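Local coordinates for protein inulin fructotransferase (Bacillus sp. snu-7, PDB 2INV) that catalyses intramolecular fructosyl transfer on inulin, a lyase-type reaction that splits off di-fructose anhydride, at residues A[75-86]-A[134-144]; A[359-367]-A[384-392]. All blocks are in the same frame, centred on the assembly; numbering follows the deposited sequence.

Contact 1 (A[75-86]-A[134-144]); sequences VDVSYLTIAGFG and RLSGIVFRDFC. With 2PO (phosphonate), chain G.
The backbone N of Tyr79 donates to Ser136 O at 2.8 Å, and Ser78 OG accepts from Ser136 N at 3.0 Å, so Ser136 is held at both its amide and its carbonyl. Here two turns of the right-handed parallel beta-helix meet: strands 80-84 and 139-141 run parallel, joined by alternating bonds such as Arg141 N to Ile82 O (2.9 Å). Inside the helix, Ile82 touches two rings by different branches, CD1 against Phe140 CE1 at 3.8 Å and CG2 against Phe143 CE2 at 3.6 Å; a beta-branched residue suits this place because its arms part at CB. On the other face, threonine suits position 81 because its short hydroxyl, OG1, can lie alongside Val139 CB and still hydrogen-bond Phe85 O of the second subunit. Arg141 holds its CG between its own N and carbonyl carbon (chi1 72°), where CG packs against Ala83 CB at 3.5 Å; the small alanine lets the arginine chain run close alongside. Arg141 NE forms a salt bridge with Asp142 OD2, meeting it from above the carboxylate plane, while O1P of the phosphonate stands 3.6 Å above one face of the Arg141 guanidinium, offset toward its rim.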
loop_
_atom_site.group_PDB
_atom_site.type_symbol
_atom_site.label_atom_id
_atom_site.label_comp_id
_atom_site.label_asym_id
_atom_site.label_seq_id
_atom_site.Cartn_x
_atom_site.Cartn_y
_atom_site.Cartn_z
ATOM N N VAL A 75 19.921 20.379 1.666
ATOM C CA VAL A 75 19.338 19.884 2.897
ATOM C C VAL A 75 20.352 19.061 3.654
ATOM O O VAL A 75 20.749 17.978 3.228
ATOM C CB VAL A 75 18.081 19.034 2.611
ATOM C CG1 VAL A 75 17.497 18.513 3.913
ATOM C CG2 VAL A 75 17.061 19.874 1.860
ATOM N N ASP A 76 20.771 19.590 4.795
ATOM C CA ASP A 76 21.754 18.915 5.618
ATOM C C ASP A 76 21.333 18.762 7.073
ATOM O O ASP A 76 22.174 18.684 7.956
ATOM C CB ASP A 76 23.095 19.647 5.520
ATOM C CG ASP A 76 23.022 21.058 6.053
ATOM O OD1 ASP A 76 21.921 21.655 6.046
ATOM O OD2 ASP A 76 24.071 21.591 6.466
ATOM N N VAL A 77 20.033 18.749 7.327
ATOM C CA VAL A 77 19.586 18.528 8.672
ATOM C C VAL A 77 18.680 17.319 8.686
ATOM O O VAL A 77 17.840 17.132 7.799
ATOM C CB VAL A 77 18.897 19.766 9.291
ATOM C CG1 VAL A 77 17.793 20.261 8.453
ATOM C CG2 VAL A 77 18.344 19.382 10.653
ATOM N N SER A 78 18.895 16.483 9.691
ATOM C CA SER A 78 18.121 15.287 9.855
ATOM C C SER A 78 16.735 15.607 10.346
ATOM O O SER A 78 16.520 16.583 11.073
ATOM C CB SER A 78 18.807 14.346 10.839
ATOM O OG SER A 78 19.825 13.591 10.193
ATOM N N TYR A 79 15.797 14.762 9.937
ATOM C CA TYR A 79 14.404 14.893 10.334
ATOM C C TYR A 79 13.761 16.189 9.808
ATOM O O TYR A 79 12.912 16.786 10.469
ATOM C CB TYR A 79 14.293 14.824 11.870
ATOM C CG TYR A 79 15.313 13.917 12.566
ATOM C CD1 TYR A 79 15.318 12.529 12.375
ATOM C CD2 TYR A 79 16.252 14.454 13.456
ATOM C CE1 TYR A 79 16.234 11.706 13.067
ATOM C CE2 TYR A 79 17.159 13.639 14.143
ATOM C CZ TYR A 79 17.145 12.271 13.943
ATOM O OH TYR A 79 18.046 11.484 14.634
ATOM N N LEU A 80 14.167 16.628 8.617
ATOM C CA LEU A 80 13.600 17.837 8.010
ATOM C C LEU A 80 12.396 17.392 7.192
ATOM O O LEU A 80 12.481 16.437 6.415
ATOM C CB LEU A 80 14.610 18.524 7.078
ATOM C CG LEU A 80 14.547 20.047 6.923
ATOM C CD1 LEU A 80 14.751 20.396 5.453
ATOM C CD2 LEU A 80 13.222 20.591 7.415
ATOM N N THR A 81 11.273 18.071 7.395
ATOM C CA THR A 81 10.053 17.764 6.675
ATOM C C THR A 81 9.639 18.948 5.821
ATOM O O THR A 81 9.425 20.044 6.339
ATOM C CB THR A 81 8.872 17.463 7.632
ATOM O OG1 THR A 81 9.047 16.179 8.248
ATOM C CG2 THR A 81 7.545 17.483 6.854
ATOM N N ILE A 82 9.531 18.728 4.518
ATOM C CA ILE A 82 9.093 19.780 3.624
ATOM C C ILE A 82 7.795 19.230 3.063
ATOM O O ILE A 82 7.788 18.239 2.333
ATOM C CB ILE A 82 10.114 20.035 2.506
ATOM C CG1 ILE A 82 11.410 20.578 3.111
ATOM C CG2 ILE A 82 9.552 21.038 1.496
ATOM C CD1 ILE A 82 12.549 20.728 2.143
ATOM N N ALA A 83 6.694 19.859 3.446
ATOM C CA ALA A 83 5.380 19.409 3.026
ATOM C C ALA A 83 4.497 20.492 2.426
ATOM O O ALA A 83 4.626 21.676 2.753
ATOM C CB ALA A 83 4.676 18.770 4.208
ATOM N N GLY A 84 3.597 20.060 1.543
ATOM C CA GLY A 84 2.670 20.971 0.902
ATOM C C GLY A 84 1.264 20.452 1.105
ATOM O O GLY A 84 1.034 19.670 2.024
ATOM N N PHE A 85 0.327 20.881 0.266
ATOM C CA PHE A 85 -1.058 20.437 0.388
ATOM C C PHE A 85 -1.530 19.648 -0.832
ATOM O O PHE A 85 -2.704 19.276 -0.907
ATOM C CB PHE A 85 -2.009 21.629 0.588
ATOM C CG PHE A 85 -1.822 22.354 1.877
ATOM C CD1 PHE A 85 -0.771 23.251 2.034
ATOM C CD2 PHE A 85 -2.710 22.160 2.933
ATOM C CE1 PHE A 85 -0.611 23.949 3.230
ATOM C CE2 PHE A 85 -2.555 22.852 4.129
ATOM C CZ PHE A 85 -1.504 23.746 4.271
ATOM N N GLY A 86 -0.637 19.406 -1.790
ATOM C CA GLY A 86 -1.039 18.664 -2.971
ATOM C C GLY A 86 0.065 18.355 -3.961
ATOM O O GLY A 86 1.050 19.084 -4.060
ATOM N N ARG A 134 24.545 9.314 9.660
ATOM C CA ARG A 134 24.035 9.459 8.318
ATOM C C ARG A 134 22.767 10.213 8.560
ATOM O O ARG A 134 22.171 10.131 9.637
ATOM C CB ARG A 134 23.641 8.144 7.685
ATOM C CG ARG A 134 24.728 7.144 7.486
ATOM C CD ARG A 134 24.057 5.867 7.017
ATOM N NE ARG A 134 23.358 5.195 8.110
ATOM C CZ ARG A 134 22.602 4.118 7.961
ATOM N NH1 ARG A 134 22.431 3.590 6.765
ATOM N NH2 ARG A 134 22.041 3.559 9.015
ATOM N N LEU A 135 22.341 10.930 7.536
ATOM C CA LEU A 135 21.120 11.693 7.616
ATOM C C LEU A 135 19.972 10.730 7.800
ATOM O O LEU A 135 19.899 9.692 7.135
ATOM C CB LEU A 135 20.940 12.506 6.349
ATOM C CG LEU A 135 21.870 13.700 6.473
ATOM C CD1 LEU A 135 22.069 14.355 5.127
ATOM C CD2 LEU A 135 21.276 14.660 7.491
ATOM N N SER A 136 19.067 11.088 8.697
ATOM C CA SER A 136 17.946 10.230 8.982
ATOM C C SER A 136 16.633 10.968 9.138
ATOM O O SER A 136 16.595 12.146 9.461
ATOM C CB SER A 136 18.249 9.420 10.246
ATOM O OG SER A 136 17.301 8.383 10.429
ATOM N N GLY A 137 15.557 10.228 8.905
ATOM C CA GLY A 137 14.207 10.746 9.035
ATOM C C GLY A 137 13.743 11.908 8.177
ATOM O O GLY A 137 12.763 12.570 8.523
ATOM N N ILE A 138 14.415 12.182 7.063
ATOM C CA ILE A 138 13.976 13.294 6.221
ATOM C C ILE A 138 12.738 12.904 5.423
ATOM O O ILE A 138 12.676 11.824 4.829
ATOM C CB ILE A 138 15.091 13.775 5.281
ATOM C CG1 ILE A 138 16.255 14.309 6.130
ATOM C CG2 ILE A 138 14.563 14.873 4.369
ATOM C CD1 ILE A 138 17.438 14.783 5.339
ATOM N N VAL A 139 11.758 13.801 5.428
ATOM C CA VAL A 139 10.485 13.585 4.764
ATOM C C VAL A 139 10.136 14.683 3.748
ATOM O O VAL A 139 10.170 15.872 4.078
ATOM C CB VAL A 139 9.357 13.494 5.824
ATOM C CG1 VAL A 139 8.033 13.201 5.146
ATOM C CG2 VAL A 139 9.701 12.426 6.842
ATOM N N PHE A 140 9.799 14.273 2.524
ATOM C CA PHE A 140 9.408 15.192 1.453
ATOM C C PHE A 140 7.987 14.796 1.103
ATOM O O PHE A 140 7.774 13.690 0.600
ATOM C CB PHE A 140 10.268 14.984 0.211
ATOM C CG PHE A 140 11.609 15.651 0.269
ATOM C CD1 PHE A 140 11.760 17.000 -0.037
ATOM C CD2 PHE A 140 12.735 14.911 0.601
ATOM C CE1 PHE A 140 13.015 17.592 -0.017
ATOM C CE2 PHE A 140 13.992 15.496 0.625
ATOM C CZ PHE A 140 14.130 16.844 0.313
ATOM N N ARG A 141 7.010 15.666 1.333
ATOM C CA ARG A 141 5.663 15.249 1.012
ATOM C C ARG A 141 4.644 16.286 0.590
ATOM O O ARG A 141 4.715 17.467 0.924
ATOM C CB ARG A 141 5.087 14.466 2.186
ATOM C CG ARG A 141 4.768 15.329 3.376
ATOM C CD ARG A 141 4.361 14.495 4.565
ATOM N NE ARG A 141 3.138 13.747 4.305
ATOM C CZ ARG A 141 2.595 12.898 5.173
ATOM N NH1 ARG A 141 3.172 12.695 6.353
ATOM N NH2 ARG A 141 1.477 12.256 4.866
ATOM N N ASP A 142 3.677 15.776 -0.154
ATOM C CA ASP A 142 2.548 16.525 -0.655
ATOM C C ASP A 142 2.788 17.857 -1.352
ATOM O O ASP A 142 2.072 18.822 -1.107
ATOM C CB ASP A 142 1.539 16.692 0.480
ATOM C CG ASP A 142 1.207 15.365 1.153
ATOM O OD1 ASP A 142 0.841 14.402 0.444
ATOM O OD2 ASP A 142 1.316 15.277 2.393
ATOM N N PHE A 143 3.796 17.924 -2.215
ATOM C CA PHE A 143 4.019 19.141 -2.988
ATOM C C PHE A 143 4.439 18.799 -4.416
ATOM O O PHE A 143 4.643 17.633 -4.747
ATOM C CB PHE A 143 4.969 20.138 -2.279
ATOM C CG PHE A 143 6.415 19.760 -2.277
ATOM C CD1 PHE A 143 7.249 20.140 -3.329
ATOM C CD2 PHE A 143 6.973 19.112 -1.176
ATOM C CE1 PHE A 143 8.631 19.885 -3.275
ATOM C CE2 PHE A 143 8.338 18.856 -1.118
ATOM C CZ PHE A 143 9.162 19.245 -2.165
ATOM N N CYS A 144 4.540 19.815 -5.267
ATOM C CA CYS A 144 4.838 19.613 -6.680
ATOM C C CYS A 144 6.131 20.192 -7.255
ATOM O O CYS A 144 6.423 21.372 -7.079
ATOM C CB CYS A 144 3.644 20.141 -7.481
ATOM S SG CYS A 144 3.771 20.012 -9.277
HETATM P P 2PO G . -1.069 14.692 6.303
HETATM O O1P 2PO G . 0.234 14.951 7.153
HETATM O O2P 2PO G . -1.063 15.739 5.108
HETATM O O3P 2PO G . -2.351 14.582 7.058
HETATM O O HOH W 1 1.675 17.411 4.001
#

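Contact 2 (A[359-367]-A[384-392]); sequences DANVVALNH and THSKVLDSG
Asn366 reaches across to Ser391 with the whole length of its side chain, in a coil-to-coil contact of the right-handed parallel beta-helix. Its CB lies 3.6 Å from Ser391 OG; CG, set beside the backbone N (chi1 -71°), is a little farther from the same oxygen; and at the tip ND2 gives Ser391 OG a weak hydrogen bond of 3.3 Å. ND2 also donates to Ile329 O, and OD1 accepts from Asn332 ND2. This link between asparagines of successive coils resembles the asparagine ladders of other parallel beta-helices, and an amide suits it because it donates and accepts at once.

Ser391 OG donates a hydrogen bond to Leu389 O at 3.0 Å, coming from above the carbonyl plane, while Leu365 N reaches that oxygen from the opposite face, so two donors grip it. At the other end, Thr384 OG1 donates to Asp359 OD1 at 2.7 Å, on the anti side of the carboxylate and 21° out of its plane. A shared water accepts from Asn361 N and from Asn361 ND2, the latter at 2.8 Å, and also hydrogen-bonds Ser386 OG, tying together two polar residues at the start of the strands.

Strands 362-364 and 387-389 run parallel between these ends, with Val363 N bonded to Lys387 O at 2.7 Å. Ala364 CB meets Leu389 CB at 3.8 Å, on the face turned to the second subunit, where Ala364 packs on Leu365 of the second subunit and Lys387 NZ hydrogen-bonds Pro410 O of the same subunit. The valines fill the other side: Val363 and Val388 both rest on Val377 of strand 375-379, Val363 also touches strand 351-357, and strands 328-337 and 405-407 continue the stack before and after.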
loop_
_atom_site.group_PDB
_atom_site.type_symbol
_atom_site.label_atom_id
_atom_site.label_comp_id
_atom_site.label_asym_id
_atom_site.label_seq_id
_atom_site.Cartn_x
_atom_site.Cartn_y
_atom_site.Cartn_z
ATOM N N ASP A 359 22.193 -19.352 -13.523
ATOM C CA ASP A 359 21.950 -20.677 -13.024
ATOM C C ASP A 359 20.716 -20.791 -12.151
ATOM O O ASP A 359 20.413 -19.896 -11.351
ATOM C CB ASP A 359 23.168 -21.121 -12.227
ATOM C CG ASP A 359 23.028 -22.512 -11.686
ATOM O OD1 ASP A 359 22.893 -23.452 -12.495
ATOM O OD2 ASP A 359 23.049 -22.663 -10.448
ATOM N N ALA A 360 20.004 -21.899 -12.328
ATOM C CA ALA A 360 18.829 -22.205 -11.520
ATOM C C ALA A 360 17.599 -21.310 -11.621
ATOM O O ALA A 360 16.729 -21.379 -10.749
ATOM C CB ALA A 360 19.249 -22.294 -10.080
ATOM N N ASN A 361 17.484 -20.492 -12.659
ATOM C CA ASN A 361 16.301 -19.661 -12.725
ATOM C C ASN A 361 15.075 -20.525 -12.928
ATOM O O ASN A 361 15.126 -21.544 -13.621
ATOM C CB ASN A 361 16.459 -18.595 -13.797
ATOM C CG ASN A 361 17.487 -17.557 -13.408
ATOM O OD1 ASN A 361 17.251 -16.730 -12.521
ATOM N ND2 ASN A 361 18.641 -17.595 -14.064
ATOM N N VAL A 362 13.987 -20.130 -12.275
ATOM C CA VAL A 362 12.740 -20.875 -12.341
ATOM C C VAL A 362 11.618 -20.018 -12.908
ATOM O O VAL A 362 11.354 -18.915 -12.418
ATOM C CB VAL A 362 12.355 -21.373 -10.940
ATOM C CG1 VAL A 362 11.030 -22.110 -10.981
ATOM C CG2 VAL A 362 13.453 -22.283 -10.400
ATOM N N VAL A 363 10.971 -20.527 -13.950
ATOM C CA VAL A 363 9.881 -19.820 -14.597
ATOM C C VAL A 363 8.638 -20.705 -14.595
ATOM O O VAL A 363 8.549 -21.669 -15.356
ATOM C CB VAL A 363 10.281 -19.446 -16.034
ATOM C CG1 VAL A 363 9.128 -18.774 -16.744
ATOM C CG2 VAL A 363 11.501 -18.529 -16.005
ATOM N N ALA A 364 7.684 -20.368 -13.729
ATOM C CA ALA A 364 6.456 -21.139 -13.608
ATOM C C ALA A 364 5.169 -20.319 -13.604
ATOM O O ALA A 364 5.140 -19.177 -13.147
ATOM C CB ALA A 364 6.521 -22.001 -12.355
ATOM N N LEU A 365 4.106 -20.942 -14.109
ATOM C CA LEU A 365 2.776 -20.345 -14.196
ATOM C C LEU A 365 2.759 -18.898 -14.678
ATOM O O LEU A 365 2.485 -17.970 -13.911
ATOM C CB LEU A 365 2.057 -20.447 -12.849
ATOM C CG LEU A 365 0.563 -20.122 -12.903
ATOM C CD1 LEU A 365 -0.116 -21.016 -13.931
ATOM C CD2 LEU A 365 -0.057 -20.319 -11.532
ATOM N N ASN A 366 3.054 -18.724 -15.961
ATOM C CA ASN A 366 3.065 -17.420 -16.609
ATOM C C ASN A 366 2.178 -17.536 -17.843
ATOM O O ASN A 366 2.497 -18.275 -18.783
ATOM C CB ASN A 366 4.492 -17.045 -17.018
ATOM C CG ASN A 366 5.366 -16.707 -15.831
ATOM O OD1 ASN A 366 5.233 -15.635 -15.228
ATOM N ND2 ASN A 366 6.259 -17.625 -15.474
ATOM N N HIS A 367 1.067 -16.807 -17.831
ATOM C CA HIS A 367 0.127 -16.837 -18.937
ATOM C C HIS A 367 0.453 -15.781 -19.987
ATOM O O HIS A 367 0.504 -14.586 -19.685
ATOM C CB HIS A 367 -1.300 -16.632 -18.427
ATOM C CG HIS A 367 -2.345 -16.773 -19.489
ATOM N ND1 HIS A 367 -3.407 -15.904 -19.611
ATOM C CD2 HIS A 367 -2.505 -17.698 -20.469
ATOM C CE1 HIS A 367 -4.174 -16.283 -20.617
ATOM N NE2 HIS A 367 -3.650 -17.369 -21.154
ATOM N N THR A 384 22.085 -22.432 -17.268
ATOM C CA THR A 384 22.242 -23.778 -16.756
ATOM C C THR A 384 21.213 -24.056 -15.678
ATOM O O THR A 384 20.826 -23.168 -14.910
ATOM C CB THR A 384 23.627 -24.026 -16.120
ATOM O OG1 THR A 384 23.814 -23.140 -15.007
ATOM C CG2 THR A 384 24.731 -23.832 -17.137
ATOM N N HIS A 385 20.767 -25.306 -15.664
ATOM C CA HIS A 385 19.821 -25.814 -14.687
ATOM C C HIS A 385 18.534 -24.999 -14.461
ATOM O O HIS A 385 18.001 -24.960 -13.354
ATOM C CB HIS A 385 20.595 -26.030 -13.384
ATOM C CG HIS A 385 21.954 -26.623 -13.599
ATOM N ND1 HIS A 385 22.189 -27.638 -14.502
ATOM C CD2 HIS A 385 23.163 -26.316 -13.063
ATOM C CE1 HIS A 385 23.478 -27.928 -14.515
ATOM N NE2 HIS A 385 24.089 -27.142 -13.651
ATOM N N SER A 386 18.028 -24.374 -15.526
ATOM C CA SER A 386 16.795 -23.575 -15.465
ATOM C C SER A 386 15.585 -24.503 -15.393
ATOM O O SER A 386 15.688 -25.685 -15.726
ATOM C CB SER A 386 16.652 -22.686 -16.708
ATOM O OG SER A 386 17.819 -21.921 -16.947
ATOM N N LYS A 387 14.447 -23.966 -14.954
ATOM C CA LYS A 387 13.211 -24.747 -14.844
ATOM C C LYS A 387 12.046 -23.965 -15.440
ATOM O O LYS A 387 11.818 -22.806 -15.072
ATOM C CB LYS A 387 12.866 -25.038 -13.379
ATOM C CG LYS A 387 13.958 -25.703 -12.570
ATOM C CD LYS A 387 13.921 -27.207 -12.701
ATOM C CE LYS A 387 14.832 -27.840 -11.659
ATOM N NZ LYS A 387 15.006 -29.294 -11.894
ATOM N N VAL A 388 11.296 -24.588 -16.342
ATOM C CA VAL A 388 10.152 -23.909 -16.934
ATOM C C VAL A 388 8.913 -24.781 -16.789
ATOM O O VAL A 388 8.824 -25.870 -17.377
ATOM C CB VAL A 388 10.397 -23.577 -18.418
ATOM C CG1 VAL A 388 9.253 -22.740 -18.964
ATOM C CG2 VAL A 388 11.712 -22.825 -18.563
ATOM N N LEU A 389 7.971 -24.289 -15.986
ATOM C CA LEU A 389 6.730 -25.002 -15.711
ATOM C C LEU A 389 5.506 -24.181 -16.070
ATOM O O LEU A 389 5.440 -22.978 -15.776
ATOM C CB LEU A 389 6.594 -25.319 -14.225
ATOM C CG LEU A 389 7.763 -25.775 -13.366
ATOM C CD1 LEU A 389 7.290 -25.897 -11.923
ATOM C CD2 LEU A 389 8.280 -27.093 -13.867
ATOM N N ASP A 390 4.527 -24.838 -16.678
ATOM C CA ASP A 390 3.272 -24.187 -17.010
ATOM C C ASP A 390 3.405 -22.749 -17.500
ATOM O O ASP A 390 2.736 -21.847 -16.997
ATOM C CB ASP A 390 2.369 -24.255 -15.783
ATOM C CG ASP A 390 2.329 -25.650 -15.188
ATOM O OD1 ASP A 390 2.323 -26.621 -15.977
ATOM O OD2 ASP A 390 2.298 -25.789 -13.946
ATOM N N SER A 391 4.262 -22.546 -18.495
ATOM C CA SER A 391 4.465 -21.219 -19.060
ATOM C C SER A 391 4.417 -21.289 -20.583
ATOM O O SER A 391 4.956 -20.419 -21.277
ATOM C CB SER A 391 5.803 -20.636 -18.595
ATOM O OG SER A 391 5.792 -20.412 -17.198
ATOM N N GLY A 392 3.768 -22.331 -21.099
ATOM C CA GLY A 392 3.649 -22.488 -22.539
ATOM C C GLY A 392 3.831 -23.918 -23.018
ATOM O O GLY A 392 4.358 -24.771 -22.292
HETATM O O HOH W 2 19.021 -20.121 -15.286
#

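How the contacts relate
Contacts 1 and 2 are the same kind of joint, successive coils of one beta-helix paired in parallel, made at far-apart levels of the solenoid on opposite sides of the chain's centre: their centres are 43 Å apart and their nearest atoms about 28 Å. Both are largely buried and both touch the second subunit. Their chemistry differs. Contact 1 fills its interior with aromatic rings beside isoleucine, carries an arginine and aspartate beside a bound phosphonate, and includes Arg134 of a glycan pocket. Contact 2, near the C-terminal end, packs smaller valines inside and closes its strand ends with asparagine, serine and threonine; His385, at its edge, is exposed in the assembly.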